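Long-range contacts in uncharacterized protein (Pseudomonas aeruginosa PAO1, PDB 4R1D), which is probably the lipase effector Tle4 of the H2 type VI secretion system, an alpha/beta hydrolase held here in complex with its inhibitor Tli4: residues 189-200 / 550-561; 53-61 / 137-148. One frame throughout, in Å; residues are numbered along the deposited sequence. Where two conformers were deposited one is given.

Contact 1: residues 189-200 / 550-561; sequences IDEEELLRASRY and YGVIKITQLADW
I189 lays its CD1 methyl beside the ring of Y550, 3.6 Å from Y550 CD1, and the two chains pass side by side, pointing opposite ways. The same methyl also rests against CB of I553. I553 is a bump that fits a hollow on helix 191-197. Its CD1 sits 3.7 Å from A197 CB. L194 forms another wall, with its CD2 4.1 Å from I553 CD1. I189 lines the I553 CG2 branch. The small A197 also makes room for T556. T556 turns its OG1 back to V552 O (chi1 -63°), which points CG2 across the interface, 3.9 Å from A197 CA and against the Y200 ring.

The axes of 191-197 and 550-556 come within 9.3 Å and cross at 82°. In this alpha/beta hydrolase, helix 542-556 lies against the parallel sheet through V552, I555 and T556, and helix 191-197 crosses it at I553 and T556. Helix 191-197 begins with a capping box: D190 OD1 accepts from E193 N, and E193 OE1 from D190 N. The extended E193 side chain reaches K554 in a salt bridge. K554 NZ meets the syn lone pair of E193 OE2 at 2.9 Å and makes a weak bond to OE1. K554 NZ also bonds P188 O, and Y550 OH bonds G187 O, so helix 542-556 holds the loop leading into the cap as well. Q557 lies crosswise on E193 and fills the groove between E193 and R196.

Further along, A559 CB packs against the phenol end of Y200. Y200 OH donates to D560 O at 3.2 Å, from 73° out of the carbonyl plane. W561 lies beside R196, at the edge of its guanidinium, and near R199, but it is poorly ordered and its place is doubtful.

Contact 2: residues 53-61 / 137-148; sequences FIPGIMGTN and GKVMRSAYNPVM
F53 has CG anti to its backbone N (chi1 -176°), and Y144 has CG beside its own N (chi1 -61°). This brings the rings together. They form an offset edge-to-face pair: the edge of F53 points to the face of Y144, with planes at 60° and F53 CZ 3.4 Å from Y144 CD1. M148 CG lies over a face of F53 in a CH-pi contact, and SD approaches obliquely in a Met-aromatic one, 3.9 Å from F53 CD2. P55 covers Y144 and meets V139 through CG. G56 N donates to Y144 OH, although the place of that hydroxyl is less sure.

T60 and V139 form a single beta bridge. M140 N donates to G59 O at 3.0 Å, and N61 N donates to K138 O at 2.7 Å. N61 ND2 adds a bond to G137 O, and a water joins the same ND2 to V139 O.

The loop after strand 48-54 probably lies where alpha/beta hydrolases form the oxyanion hole, and I57 N bonds weakly to S256 OG. Strand 48-54 runs between strands 201-206 and 250-255 in the central sheet. Helix 141-155 packs on it, with M148 touching V204 and C206 and the Y144 ring meeting H255.

Along the chain the contacts come in series: contact 2 is complete before the first segment of contact 1 begins. Their centres are 26 Å apart. Their nearest atoms are about 9 Å apart, and they do not touch. Both are built around the parallel sheet. Contact 2 joins its strand 48-54 to helix 141-155 and is buried near the centre of the chain. Contact 1 lies farther out and joins helix 191-197 to helix 542-556, which itself rests on the sheet. Residues 189-200 lead straight into edge strand 201-206, the neighbour of strand 48-54. The calcium ion joins the end of helix 141-155 (E152, D156) to strand 201-206 (F202, D203), close in sequence to segments of both contacts.

Contact 1: residues 189-200 / 550-561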
loop_
_atom_site.group_PDB
_atom_site.type_symbol
_atom_site.label_atom_id
_atom_site.label_comp_id
_atom_site.label_asym_id
_atom_site.label_seq_id
_atom_site.Cartn_x
_atom_site.Cartn_y
_atom_site.Cartn_z
ATOM N N ILE A 189 15.851 -23.703 23.408
ATOM C CA ILE A 189 14.983 -23.336 24.510
ATOM C C ILE A 189 15.103 -24.431 25.571
ATOM O O ILE A 189 15.209 -25.614 25.230
ATOM C CB ILE A 189 13.525 -23.236 24.031
ATOM C CG1 ILE A 189 13.326 -21.978 23.179
ATOM C CG2 ILE A 189 12.561 -23.238 25.202
ATOM C CD1 ILE A 189 12.067 -22.013 22.301
ATOM N N ASP A 190 15.118 -24.038 26.837
ATOM C CA ASP A 190 15.139 -25.010 27.925
ATOM C C ASP A 190 13.924 -24.871 28.833
ATOM O O ASP A 190 13.096 -23.971 28.655
ATOM C CB ASP A 190 16.465 -24.979 28.715
ATOM C CG ASP A 190 16.651 -23.722 29.551
ATOM O OD1 ASP A 190 15.657 -23.079 29.967
ATOM O OD2 ASP A 190 17.823 -23.375 29.820
ATOM N N GLU A 191 13.810 -25.772 29.805
ATOM C CA GLU A 191 12.608 -25.832 30.630
ATOM C C GLU A 191 12.466 -24.596 31.519
ATOM O O GLU A 191 11.358 -24.100 31.733
ATOM C CB GLU A 191 12.598 -27.110 31.485
ATOM C CG GLU A 191 11.282 -27.333 32.219
ATOM C CD GLU A 191 11.274 -28.595 33.052
ATOM O OE1 GLU A 191 12.231 -29.399 32.948
ATOM O OE2 GLU A 191 10.306 -28.781 33.812
ATOM N N GLU A 192 13.587 -24.109 32.050
ATOM C CA GLU A 192 13.619 -22.826 32.767
ATOM C C GLU A 192 12.942 -21.718 32.001
ATOM O O GLU A 192 12.114 -20.978 32.532
ATOM C CB GLU A 192 15.048 -22.330 32.855
ATOM C CG GLU A 192 15.505 -22.211 34.194
ATOM C CD GLU A 192 15.517 -23.548 34.766
ATOM O OE1 GLU A 192 14.555 -23.865 35.481
ATOM O OE2 GLU A 192 16.467 -24.283 34.439
ATOM N N GLU A 193 13.388 -21.567 30.764
ATOM C CA GLU A 193 12.951 -20.472 29.908
ATOM C C GLU A 193 11.455 -20.520 29.661
ATOM O O GLU A 193 10.784 -19.485 29.703
ATOM C CB GLU A 193 13.731 -20.477 28.591
ATOM C CG GLU A 193 15.196 -20.089 28.766
ATOM C CD GLU A 193 15.988 -20.212 27.484
ATOM O OE1 GLU A 193 15.623 -21.045 26.635
ATOM O OE2 GLU A 193 16.958 -19.452 27.315
ATOM N N LEU A 194 10.924 -21.717 29.424
ATOM C CA LEU A 194 9.486 -21.858 29.217
ATOM C C LEU A 194 8.712 -21.589 30.505
ATOM O O LEU A 194 7.645 -20.983 30.489
ATOM C CB LEU A 194 9.147 -23.245 28.671
ATOM C CG LEU A 194 9.721 -23.502 27.270
ATOM C CD1 LEU A 194 9.639 -24.961 26.895
ATOM C CD2 LEU A 194 9.007 -22.624 26.238
ATOM N N LEU A 195 9.236 -22.047 31.630
ATOM C CA LEU A 195 8.545 -21.773 32.882
ATOM C C LEU A 195 8.503 -20.270 33.112
ATOM O O LEU A 195 7.473 -19.708 33.484
ATOM C CB LEU A 195 9.245 -22.475 34.051
ATOM C CG LEU A 195 8.603 -22.325 35.434
ATOM C CD1 LEU A 195 7.136 -22.751 35.426
ATOM C CD2 LEU A 195 9.392 -23.153 36.451
ATOM N N ARG A 196 9.626 -19.613 32.868
ATOM C CA ARG A 196 9.688 -18.175 33.011
ATOM C C ARG A 196 8.691 -17.514 32.063
ATOM O O ARG A 196 7.978 -16.593 32.442
ATOM C CB ARG A 196 11.091 -17.664 32.712
ATOM C CG ARG A 196 11.165 -16.153 32.623
ATOM C CD ARG A 196 10.767 -15.501 33.941
ATOM N NE ARG A 196 11.794 -14.630 34.519
ATOM C CZ ARG A 196 13.091 -14.642 34.210
ATOM N NH1 ARG A 196 13.580 -15.495 33.317
ATOM N NH2 ARG A 196 13.911 -13.793 34.814
ATOM N N ALA A 197 8.663 -17.973 30.821
ATOM C CA ALA A 197 7.819 -17.324 29.828
ATOM C C ALA A 197 6.351 -17.504 30.188
ATOM O O ALA A 197 5.527 -16.631 29.919
ATOM C CB ALA A 197 8.116 -17.866 28.438
ATOM N N SER A 198 6.027 -18.634 30.815
ATOM C CA SER A 198 4.638 -18.950 31.147
ATOM C C SER A 198 4.068 -18.013 32.209
ATOM O O SER A 198 2.871 -18.011 32.468
ATOM C CB SER A 198 4.497 -20.400 31.610
ATOM O OG SER A 198 4.987 -20.569 32.935
ATOM N N ARG A 199 4.930 -17.217 32.823
ATOM C CA ARG A 199 4.479 -16.259 33.821
ATOM C C ARG A 199 3.819 -15.043 33.192
ATOM O O ARG A 199 3.179 -14.253 33.887
ATOM C CB ARG A 199 5.636 -15.863 34.734
ATOM C CG ARG A 199 6.201 -17.076 35.467
ATOM C CD ARG A 199 7.127 -16.686 36.598
ATOM N NE ARG A 199 8.505 -17.123 36.380
ATOM C CZ ARG A 199 9.037 -18.235 36.882
ATOM N NH1 ARG A 199 8.308 -19.047 37.640
ATOM N NH2 ARG A 199 10.304 -18.537 36.622
ATOM N N TYR A 200 3.956 -14.908 31.874
ATOM C CA TYR A 200 3.409 -13.752 31.160
ATOM C C TYR A 200 2.166 -14.097 30.350
ATOM O O TYR A 200 2.007 -15.229 29.913
ATOM C CB TYR A 200 4.459 -13.159 30.225
ATOM C CG TYR A 200 5.658 -12.618 30.945
ATOM C CD1 TYR A 200 5.707 -11.293 31.361
ATOM C CD2 TYR A 200 6.740 -13.439 31.228
ATOM C CE1 TYR A 200 6.811 -10.797 32.030
ATOM C CE2 TYR A 200 7.841 -12.953 31.892
ATOM C CZ TYR A 200 7.872 -11.636 32.293
ATOM O OH TYR A 200 8.979 -11.166 32.954
ATOM N N TYR A 550 10.169 -19.316 18.810
ATOM C CA TYR A 550 11.486 -19.393 19.428
ATOM C C TYR A 550 11.988 -17.996 19.800
ATOM O O TYR A 550 12.444 -17.769 20.919
ATOM C CB TYR A 550 12.478 -20.064 18.468
ATOM C CG TYR A 550 13.898 -20.041 18.944
ATOM C CD1 TYR A 550 14.397 -21.061 19.747
ATOM C CD2 TYR A 550 14.760 -19.010 18.578
ATOM C CE1 TYR A 550 15.719 -21.051 20.184
ATOM C CE2 TYR A 550 16.087 -18.991 19.016
ATOM C CZ TYR A 550 16.552 -20.014 19.815
ATOM O OH TYR A 550 17.849 -19.992 20.253
ATOM N N GLY A 551 11.903 -17.055 18.862
ATOM C CA GLY A 551 12.307 -15.691 19.143
ATOM C C GLY A 551 11.554 -15.091 20.328
ATOM O O GLY A 551 12.140 -14.463 21.210
ATOM N N VAL A 552 10.244 -15.298 20.361
ATOM C CA VAL A 552 9.432 -14.713 21.426
ATOM C C VAL A 552 9.849 -15.248 22.794
ATOM O O VAL A 552 9.994 -14.478 23.759
ATOM C CB VAL A 552 7.944 -14.950 21.182
ATOM C CG1 VAL A 552 7.116 -14.590 22.428
ATOM C CG2 VAL A 552 7.495 -14.135 19.967
ATOM N N ILE A 553 10.052 -16.560 22.871
ATOM C CA ILE A 553 10.500 -17.171 24.118
ATOM C C ILE A 553 11.860 -16.626 24.576
ATOM O O ILE A 553 12.034 -16.253 25.744
ATOM C CB ILE A 553 10.568 -18.696 24.028
ATOM C CG1 ILE A 553 9.162 -19.282 23.822
ATOM C CG2 ILE A 553 11.238 -19.260 25.302
ATOM C CD1 ILE A 553 8.153 -18.882 24.926
ATOM N N LYS A 554 12.824 -16.574 23.664
ATOM C CA LYS A 554 14.135 -16.044 24.007
ATOM C C LYS A 554 14.090 -14.574 24.446
ATOM O O LYS A 554 14.659 -14.209 25.478
ATOM C CB LYS A 554 15.125 -16.258 22.866
ATOM C CG LYS A 554 15.507 -17.736 22.646
ATOM C CD LYS A 554 16.227 -18.323 23.868
ATOM C CE LYS A 554 16.685 -19.764 23.618
ATOM N NZ LYS A 554 17.650 -20.262 24.668
ATOM N N ILE A 555 13.389 -13.736 23.680
ATOM C CA ILE A 555 13.292 -12.317 24.002
ATOM C C ILE A 555 12.650 -12.097 25.374
ATOM O O ILE A 555 13.055 -11.215 26.127
ATOM C CB ILE A 555 12.502 -11.551 22.913
ATOM C CG1 ILE A 555 13.315 -11.543 21.612
ATOM C CG2 ILE A 555 12.152 -10.108 23.402
ATOM C CD1 ILE A 555 12.506 -11.275 20.323
ATOM N N THR A 556 11.637 -12.897 25.674
ATOM C CA THR A 556 10.908 -12.834 26.942
ATOM C C THR A 556 11.802 -13.016 28.183
ATOM O O THR A 556 11.504 -12.487 29.262
ATOM C CB THR A 556 9.763 -13.882 26.934
ATOM O OG1 THR A 556 8.831 -13.551 25.893
ATOM C CG2 THR A 556 9.029 -13.919 28.254
ATOM N N GLN A 557 12.898 -13.745 28.032
ATOM C CA GLN A 557 13.824 -13.942 29.148
ATOM C C GLN A 557 14.359 -12.601 29.667
ATOM O O GLN A 557 14.790 -12.488 30.818
ATOM C CB GLN A 557 14.963 -14.879 28.746
ATOM C CG GLN A 557 14.496 -16.208 28.140
ATOM C CD GLN A 557 13.413 -16.900 28.968
ATOM O OE1 GLN A 557 12.341 -17.255 28.454
ATOM N NE2 GLN A 557 13.695 -17.112 30.246
ATOM N N LEU A 558 14.301 -11.579 28.814
ATOM C CA LEU A 558 14.757 -10.233 29.168
ATOM C C LEU A 558 13.714 -9.400 29.914
ATOM O O LEU A 558 14.032 -8.340 30.450
ATOM C CB LEU A 558 15.206 -9.482 27.911
ATOM C CG LEU A 558 16.366 -10.164 27.187
ATOM C CD1 LEU A 558 16.652 -9.472 25.866
ATOM C CD2 LEU A 558 17.610 -10.177 28.076
ATOM N N ALA A 559 12.473 -9.869 29.946
ATOM C CA ALA A 559 11.399 -9.087 30.540
ATOM C C ALA A 559 11.618 -8.997 32.041
ATOM O O ALA A 559 12.010 -9.976 32.666
ATOM C CB ALA A 559 10.052 -9.721 30.237
ATOM N N ASP A 560 11.379 -7.824 32.616
ATOM C CA ASP A 560 11.515 -7.662 34.058
ATOM C C ASP A 560 10.272 -8.192 34.754
ATOM O O ASP A 560 9.198 -8.242 34.154
ATOM C CB ASP A 560 11.739 -6.193 34.419
ATOM C CG ASP A 560 13.170 -5.750 34.189
ATOM O OD1 ASP A 560 14.095 -6.482 34.602
ATOM O OD2 ASP A 560 13.372 -4.670 33.593
ATOM N N TRP A 561 10.424 -8.595 36.012
ATOM C CA TRP A 561 9.290 -9.025 36.829
ATOM C C TRP A 561 9.732 -9.756 38.096
ATOM O O TRP A 561 10.814 -9.507 38.629
ATOM C CB TRP A 561 8.334 -9.900 36.012
ATOM C CG TRP A 561 7.931 -11.146 36.708
ATOM C CD1 TRP A 561 6.694 -11.452 37.198
ATOM C CD2 TRP A 561 8.772 -12.265 37.006
ATOM N NE1 TRP A 561 6.714 -12.698 37.782
ATOM C CE2 TRP A 561 7.979 -13.216 37.678
ATOM C CE3 TRP A 561 10.121 -12.553 36.771
ATOM C CZ2 TRP A 561 8.490 -14.431 38.119
ATOM C CZ3 TRP A 561 10.625 -13.761 37.207
ATOM C CH2 TRP A 561 9.812 -14.687 37.871
#

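Contact 2: residues 53-61 / 137-148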
loop_
_atom_site.group_PDB
_atom_site.type_symbol
_atom_site.label_atom_id
_atom_site.label_comp_id
_atom_site.label_asym_id
_atom_site.label_seq_id
_atom_site.Cartn_x
_atom_site.Cartn_y
_atom_site.Cartn_z
ATOM N N PHE A 53 2.190 -7.749 15.728
ATOM C CA PHE A 53 2.494 -8.328 14.432
ATOM C C PHE A 53 2.451 -7.225 13.395
ATOM O O PHE A 53 1.475 -6.473 13.320
ATOM C CB PHE A 53 1.487 -9.428 14.088
ATOM C CG PHE A 53 1.794 -10.129 12.811
ATOM C CD1 PHE A 53 2.719 -11.155 12.781
ATOM C CD2 PHE A 53 1.177 -9.746 11.631
ATOM C CE1 PHE A 53 3.010 -11.807 11.607
ATOM C CE2 PHE A 53 1.468 -10.403 10.443
ATOM C CZ PHE A 53 2.397 -11.431 10.440
ATOM N N ILE A 54 3.525 -7.109 12.622
ATOM C CA ILE A 54 3.619 -6.101 11.597
ATOM C C ILE A 54 3.712 -6.813 10.254
ATOM O O ILE A 54 4.678 -7.537 9.996
ATOM C CB ILE A 54 4.848 -5.194 11.801
ATOM C CG1 ILE A 54 4.886 -4.657 13.242
ATOM C CG2 ILE A 54 4.869 -4.068 10.746
ATOM C CD1 ILE A 54 6.078 -3.741 13.554
ATOM N N PRO A 55 2.710 -6.604 9.394
ATOM C CA PRO A 55 2.606 -7.283 8.101
ATOM C C PRO A 55 3.578 -6.691 7.084
ATOM O O PRO A 55 4.297 -5.747 7.387
ATOM C CB PRO A 55 1.170 -6.992 7.668
ATOM C CG PRO A 55 0.877 -5.643 8.287
ATOM C CD PRO A 55 1.599 -5.650 9.615
ATOM N N GLY A 56 3.582 -7.250 5.881
ATOM C CA GLY A 56 4.541 -6.839 4.879
ATOM C C GLY A 56 3.955 -6.256 3.616
ATOM O O GLY A 56 2.955 -5.528 3.630
ATOM N N ILE A 57 4.618 -6.585 2.514
ATOM C CA ILE A 57 4.347 -6.018 1.201
ATOM C C ILE A 57 2.854 -6.064 0.841
ATOM O O ILE A 57 2.278 -7.137 0.777
ATOM C CB ILE A 57 5.178 -6.775 0.134
ATOM C CG1 ILE A 57 6.665 -6.405 0.248
ATOM C CG2 ILE A 57 4.653 -6.501 -1.273
ATOM C CD1 ILE A 57 7.592 -7.341 -0.550
ATOM N N MET A 58 2.236 -4.896 0.628
ATOM C CA MET A 58 0.833 -4.837 0.195
ATOM C C MET A 58 -0.112 -5.608 1.129
ATOM O O MET A 58 -1.190 -6.031 0.715
ATOM C CB MET A 58 0.698 -5.408 -1.234
ATOM C CG MET A 58 1.326 -4.535 -2.315
ATOM S SD MET A 58 1.173 -5.220 -4.003
ATOM C CE MET A 58 2.425 -6.522 -3.947
ATOM N N GLY A 59 0.287 -5.775 2.386
ATOM C CA GLY A 59 -0.358 -6.751 3.255
ATOM C C GLY A 59 -1.534 -6.246 4.070
ATOM O O GLY A 59 -2.260 -7.043 4.676
ATOM N N THR A 60 -1.733 -4.930 4.063
ATOM C CA THR A 60 -2.751 -4.293 4.893
ATOM C C THR A 60 -3.875 -3.740 4.025
ATOM O O THR A 60 -3.621 -3.091 3.016
ATOM C CB THR A 60 -2.138 -3.151 5.755
ATOM O OG1 THR A 60 -1.095 -3.681 6.597
ATOM C CG2 THR A 60 -3.204 -2.450 6.631
ATOM N N ASN A 61 -5.110 -4.008 4.427
ATOM C CA ASN A 61 -6.288 -3.457 3.749
ATOM C C ASN A 61 -6.342 -1.946 3.849
ATOM O O ASN A 61 -6.016 -1.394 4.898
ATOM C CB ASN A 61 -7.553 -4.027 4.385
ATOM C CG ASN A 61 -7.604 -5.540 4.330
ATOM O OD1 ASN A 61 -7.231 -6.150 3.327
ATOM N ND2 ASN A 61 -8.076 -6.159 5.417
ATOM N N GLY A 137 -8.401 -7.917 11.329
ATOM C CA GLY A 137 -9.107 -7.699 10.079
ATOM C C GLY A 137 -8.455 -6.611 9.242
ATOM O O GLY A 137 -9.017 -6.160 8.250
ATOM N N LYS A 138 -7.275 -6.173 9.659
ATOM C CA LYS A 138 -6.528 -5.154 8.926
ATOM C C LYS A 138 -5.687 -5.736 7.804
ATOM O O LYS A 138 -5.218 -4.996 6.943
ATOM C CB LYS A 138 -5.549 -4.452 9.859
ATOM C CG LYS A 138 -6.158 -3.498 10.853
ATOM C CD LYS A 138 -5.101 -3.095 11.856
ATOM C CE LYS A 138 -5.701 -2.293 13.017
ATOM N NZ LYS A 138 -4.648 -1.868 13.988
ATOM N N VAL A 139 -5.452 -7.043 7.843
ATOM C CA VAL A 139 -4.435 -7.656 6.985
ATOM C C VAL A 139 -4.929 -8.877 6.209
ATOM O O VAL A 139 -5.947 -9.478 6.556
ATOM C CB VAL A 139 -3.181 -8.055 7.797
ATOM C CG1 VAL A 139 -2.543 -6.829 8.415
ATOM C CG2 VAL A 139 -3.542 -9.085 8.863
ATOM N N MET A 140 -4.187 -9.242 5.163
ATOM C CA MET A 140 -4.545 -10.371 4.310
ATOM C C MET A 140 -4.802 -11.620 5.159
ATOM O O MET A 140 -3.941 -12.064 5.928
ATOM C CB MET A 140 -3.434 -10.623 3.291
ATOM C CG MET A 140 -3.783 -11.623 2.213
ATOM S SD MET A 140 -2.446 -11.723 1.006
ATOM C CE MET A 140 -3.171 -12.862 -0.167
ATOM N N ARG A 141 -5.995 -12.181 5.026
ATOM C CA ARG A 141 -6.413 -13.226 5.958
ATOM C C ARG A 141 -5.585 -14.510 5.881
ATOM O O ARG A 141 -5.033 -14.955 6.883
ATOM C CB ARG A 141 -7.898 -13.551 5.798
ATOM C CG ARG A 141 -8.284 -14.722 6.669
ATOM C CD ARG A 141 -9.709 -14.653 7.125
ATOM N NE ARG A 141 -10.630 -14.396 6.035
ATOM C CZ ARG A 141 -10.760 -15.155 4.953
ATOM N NH1 ARG A 141 -10.002 -16.228 4.791
ATOM N NH2 ARG A 141 -11.652 -14.829 4.028
ATOM N N SER A 142 -5.512 -15.106 4.701
ATOM C CA SER A 142 -4.794 -16.376 4.546
ATOM C C SER A 142 -3.317 -16.262 4.922
ATOM O O SER A 142 -2.733 -17.180 5.503
ATOM C CB SER A 142 -4.926 -16.895 3.109
ATOM O OG SER A 142 -4.265 -16.022 2.205
ATOM N N ALA A 143 -2.703 -15.139 4.576
ATOM C CA ALA A 143 -1.271 -14.964 4.810
ATOM C C ALA A 143 -0.915 -14.778 6.278
ATOM O O ALA A 143 0.152 -15.232 6.721
ATOM C CB ALA A 143 -0.731 -13.803 3.993
ATOM N N TYR A 144 -1.806 -14.121 7.024
ATOM C CA TYR A 144 -1.476 -13.670 8.381
ATOM C C TYR A 144 -2.357 -14.157 9.531
ATOM O O TYR A 144 -1.869 -14.302 10.646
ATOM C CB TYR A 144 -1.450 -12.157 8.410
ATOM C CG TYR A 144 -0.418 -11.573 7.476
ATOM C CD1 TYR A 144 0.894 -12.045 7.463
ATOM C CD2 TYR A 144 -0.761 -10.570 6.593
ATOM C CE1 TYR A 144 1.844 -11.496 6.598
ATOM C CE2 TYR A 144 0.169 -10.013 5.741
ATOM C CZ TYR A 144 1.470 -10.478 5.744
ATOM O OH TYR A 144 2.384 -9.895 4.878
ATOM N N ASN A 145 -3.646 -14.385 9.293
ATOM C CA ASN A 145 -4.511 -14.818 10.397
ATOM C C ASN A 145 -4.095 -16.156 11.051
ATOM O O ASN A 145 -4.104 -16.272 12.276
ATOM C CB ASN A 145 -6.004 -14.824 9.997
ATOM C CG ASN A 145 -6.651 -13.426 10.059
ATOM O OD1 ASN A 145 -7.853 -13.307 10.279
ATOM N ND2 ASN A 145 -5.852 -12.376 9.884
ATOM N N PRO A 146 -3.704 -17.155 10.238
ATOM C CA PRO A 146 -3.242 -18.415 10.842
ATOM C C PRO A 146 -2.062 -18.232 11.800
ATOM O O PRO A 146 -2.101 -18.770 12.899
ATOM C CB PRO A 146 -2.852 -19.275 9.629
ATOM C CG PRO A 146 -3.689 -18.739 8.502
ATOM C CD PRO A 146 -3.777 -17.239 8.770
ATOM N N VAL A 147 -1.029 -17.485 11.425
ATOM C CA VAL A 147 0.119 -17.380 12.326
ATOM C C VAL A 147 -0.189 -16.537 13.563
ATOM O O VAL A 147 0.311 -16.807 14.655
ATOM C CB VAL A 147 1.382 -16.861 11.604
ATOM C CG1 VAL A 147 1.226 -15.389 11.217
ATOM C CG2 VAL A 147 2.626 -17.079 12.473
ATOM N N MET A 148 -1.044 -15.532 13.402
ATOM C CA MET A 148 -1.439 -14.747 14.551
ATOM C C MET A 148 -2.221 -15.616 15.541
ATOM O O MET A 148 -2.023 -15.525 16.744
ATOM C CB MET A 148 -2.235 -13.514 14.125
ATOM C CG MET A 148 -1.325 -12.431 13.524
ATOM S SD MET A 148 -2.197 -10.850 13.316
ATOM C CE MET A 148 -3.397 -11.269 12.046
HETATM O O HOH W 1 -8.715 -9.153 6.451
#